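Long-range contact in valine-pyruvate aminotransferase (Salmonella typhimurium, PDB 3G7Q), which probably transfers the amino group of L-valine to pyruvate with the help of pyridoxal 5'-phosphate, yielding 3-methyl-2-oxobutanoate and L-alanine: residues A[75-84]-A[287-295]. Sequence-based numbering, arbitrary orientation.
Sequences QGKTALLNAL and PAMMCEMIK
L80 enters helix 287-295 as a knob into the hole formed by P287, M290, C291 and I294, and its two methyls divide the work. CD2 lies 3.6 Å from CB of P287, the two side chains crossing at nearly a right angle, whereas CD1 rests 3.7 Å from CB of M290. With CG anti to the backbone N, the isobutyl fork opens over both residues. C291, one wall of this hole, sets its SG 3.6 Å from the backbone N of L80 and 4.1 Å from CB of A79, so the sulfur packs against helix backbone as much as against side chains. One turn on, CD2 of L84 lies 4.2 Å from CD1 of I294, and that same I294 methyl closes this end of the interface, 4.1 Å from CB of A83.

The polar part precedes helix 77-92, whose N-cap position is G76. Q75 extends across A288 and donates from NE2 to OE1 of E292 (3.0 Å, 151° at the hydrogen); the acceptor lies in the amide plane, although amide and carboxylate are turned 61° apart. E292 is itself fixed by salt bridges, OE1 to K63 and OE2 to R296, which probably keep it ionised. Further out, L103 of strand 101-104 touches L80, and L248 touches M290.

Axes 9.0 Å apart at 36° define a roughly parallel helix pair, joined by the one knob of L80 beside the edge strand 101-104 of the seven-stranded sheet in the large domain of a class I, fold-type I aminotransferase.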
loop_
_atom_site.group_PDB
_atom_site.type_symbol
_atom_site.label_atom_id
_atom_site.label_comp_id
_atom_site.label_asym_id
_atom_site.label_seq_id
_atom_site.Cartn_x
_atom_site.Cartn_y
_atom_site.Cartn_z
ATOM N N GLN A 75 12.990 3.342 -14.218
ATOM C CA GLN A 75 11.910 2.427 -14.581
ATOM C C GLN A 75 10.847 2.478 -13.488
ATOM O O GLN A 75 10.196 1.465 -13.180
ATOM C CB GLN A 75 12.434 1.014 -14.757
ATOM C CG GLN A 75 13.412 0.870 -15.886
ATOM C CD GLN A 75 13.819 -0.568 -16.067
ATOM O OE1 GLN A 75 14.246 -1.215 -15.109
ATOM N NE2 GLN A 75 13.695 -1.083 -17.296
ATOM N N GLY A 76 10.670 3.679 -12.929
ATOM C CA GLY A 76 9.730 3.916 -11.851
ATOM C C GLY A 76 8.335 4.146 -12.373
ATOM O O GLY A 76 8.072 3.943 -13.574
ATOM N N LYS A 77 7.449 4.562 -11.462
ATOM C CA LYS A 77 6.065 4.869 -11.791
ATOM C C LYS A 77 5.966 5.647 -13.106
ATOM O O LYS A 77 5.232 5.241 -14.003
ATOM C CB LYS A 77 5.389 5.658 -10.662
ATOM N N THR A 78 6.757 6.698 -13.262
ATOM C CA THR A 78 6.689 7.526 -14.477
ATOM C C THR A 78 7.039 6.803 -15.785
ATOM O O THR A 78 6.307 6.926 -16.784
ATOM C CB THR A 78 7.568 8.778 -14.333
ATOM O OG1 THR A 78 7.182 9.477 -13.136
ATOM C CG2 THR A 78 7.429 9.702 -15.551
ATOM N N ALA A 79 8.134 6.053 -15.801
ATOM C CA ALA A 79 8.510 5.314 -17.001
ATOM C C ALA A 79 7.424 4.279 -17.330
ATOM O O ALA A 79 7.114 4.036 -18.508
ATOM C CB ALA A 79 9.858 4.635 -16.817
ATOM N N LEU A 80 6.847 3.680 -16.292
ATOM C CA LEU A 80 5.799 2.667 -16.480
ATOM C C LEU A 80 4.498 3.273 -17.007
ATOM O O LEU A 80 3.842 2.667 -17.854
ATOM C CB LEU A 80 5.530 1.907 -15.185
ATOM C CG LEU A 80 4.447 0.827 -15.266
ATOM C CD1 LEU A 80 4.799 -0.213 -16.325
ATOM C CD2 LEU A 80 4.222 0.172 -13.920
ATOM N N LEU A 81 4.101 4.440 -16.505
ATOM C CA LEU A 81 2.898 5.093 -17.033
ATOM C C LEU A 81 3.037 5.291 -18.542
ATOM O O LEU A 81 2.079 5.045 -19.287
ATOM C CB LEU A 81 2.605 6.426 -16.346
ATOM C CG LEU A 81 2.285 6.418 -14.842
ATOM C CD1 LEU A 81 1.873 7.823 -14.416
ATOM C CD2 LEU A 81 1.214 5.411 -14.449
ATOM N N ASN A 82 4.219 5.724 -18.988
ATOM C CA ASN A 82 4.503 5.908 -20.411
ATOM C C ASN A 82 4.486 4.589 -21.178
ATOM O O ASN A 82 3.939 4.514 -22.277
ATOM C CB ASN A 82 5.873 6.571 -20.641
ATOM C CG ASN A 82 5.932 8.015 -20.171
ATOM O OD1 ASN A 82 4.926 8.607 -19.788
ATOM N ND2 ASN A 82 7.130 8.592 -20.206
ATOM N N ALA A 83 5.100 3.560 -20.599
ATOM C CA ALA A 83 5.184 2.237 -21.223
ATOM C C ALA A 83 3.817 1.577 -21.370
ATOM O O ALA A 83 3.494 1.016 -22.432
ATOM C CB ALA A 83 6.123 1.327 -20.418
ATOM N N LEU A 84 3.022 1.640 -20.315
ATOM C CA LEU A 84 1.664 1.093 -20.352
ATOM C C LEU A 84 0.781 1.848 -21.352
ATOM O O LEU A 84 -0.035 1.237 -22.046
ATOM C CB LEU A 84 1.024 1.164 -18.976
ATOM C CG LEU A 84 1.434 0.148 -17.921
ATOM C CD1 LEU A 84 0.913 0.556 -16.519
ATOM C CD2 LEU A 84 0.938 -1.232 -18.297
ATOM N N PRO A 287 6.860 -2.288 -11.006
ATOM C CA PRO A 287 6.940 -1.402 -12.156
ATOM C C PRO A 287 8.185 -1.595 -13.021
ATOM O O PRO A 287 8.067 -1.551 -14.256
ATOM C CB PRO A 287 6.922 -0.005 -11.533
ATOM C CG PRO A 287 6.237 -0.186 -10.220
ATOM C CD PRO A 287 6.566 -1.559 -9.760
ATOM N N ALA A 288 9.351 -1.832 -12.408
ATOM C CA ALA A 288 10.583 -2.002 -13.176
ATOM C C ALA A 288 10.521 -3.277 -14.010
ATOM O O ALA A 288 10.899 -3.283 -15.195
ATOM C CB ALA A 288 11.835 -1.994 -12.251
HETATM N N MSE A 289 10.029 -4.351 -13.410
HETATM C CA MSE A 289 9.887 -5.613 -14.132
HETATM C C MSE A 289 8.905 -5.475 -15.284
HETATM O O MSE A 289 9.150 -6.000 -16.366
HETATM C CB MSE A 289 9.448 -6.736 -13.192
HETATM C CG MSE A 289 10.561 -7.099 -12.216
HETATM SE SE MSE A 289 9.942 -8.404 -10.966
HETATM C CE MSE A 289 10.092 -10.060 -12.053
HETATM N N MSE A 290 7.794 -4.783 -15.053
HETATM C CA MSE A 290 6.820 -4.548 -16.123
HETATM C C MSE A 290 7.423 -3.737 -17.259
HETATM O O MSE A 290 7.218 -4.060 -18.427
HETATM C CB MSE A 290 5.603 -3.794 -15.613
HETATM C CG MSE A 290 4.665 -4.614 -14.792
HETATM SE SE MSE A 290 2.953 -3.683 -14.658
HETATM C CE MSE A 290 2.662 -3.542 -16.174
ATOM N N CYS A 291 8.154 -2.679 -16.921
ATOM C CA CYS A 291 8.794 -1.870 -17.957
ATOM C C CYS A 291 9.685 -2.738 -18.842
ATOM O O CYS A 291 9.668 -2.633 -20.072
ATOM C CB CYS A 291 9.655 -0.754 -17.378
ATOM S SG CYS A 291 8.800 0.695 -16.820
ATOM N N GLU A 292 10.458 -3.603 -18.195
ATOM C CA GLU A 292 11.376 -4.478 -18.892
ATOM C C GLU A 292 10.633 -5.488 -19.755
ATOM O O GLU A 292 11.019 -5.711 -20.906
ATOM C CB GLU A 292 12.281 -5.181 -17.878
ATOM C CG GLU A 292 13.535 -5.775 -18.419
ATOM C CD GLU A 292 14.456 -4.753 -19.109
ATOM O OE1 GLU A 292 14.503 -3.551 -18.748
ATOM O OE2 GLU A 292 15.098 -5.185 -20.066
HETATM N N MSE A 293 9.576 -6.101 -19.213
HETATM C CA MSE A 293 8.801 -7.066 -19.992
HETATM C C MSE A 293 8.150 -6.408 -21.208
HETATM O O MSE A 293 8.099 -7.005 -22.290
HETATM C CB MSE A 293 7.738 -7.770 -19.128
HETATM C CG MSE A 293 8.354 -8.716 -18.118
HETATM SE SE MSE A 293 7.025 -9.701 -17.126
HETATM C CE MSE A 293 6.399 -8.243 -16.094
ATOM N N ILE A 294 7.664 -5.180 -21.042
ATOM C CA ILE A 294 7.041 -4.450 -22.161
ATOM C C ILE A 294 8.090 -4.120 -23.222
ATOM O O ILE A 294 7.868 -4.330 -24.416
ATOM C CB ILE A 294 6.333 -3.178 -21.679
ATOM C CG1 ILE A 294 5.093 -3.564 -20.880
ATOM C CG2 ILE A 294 5.946 -2.281 -22.868
ATOM C CD1 ILE A 294 4.494 -2.429 -20.072
ATOM N N LYS A 295 9.239 -3.627 -22.776
ATOM C CA LYS A 295 10.370 -3.312 -23.671
ATOM C C LYS A 295 10.844 -4.520 -24.470
ATOM O O LYS A 295 11.169 -4.403 -25.652
ATOM C CB LYS A 295 11.534 -2.776 -22.839
ATOM C CG LYS A 295 12.780 -2.405 -23.604
ATOM C CD LYS A 295 13.864 -1.871 -22.656
#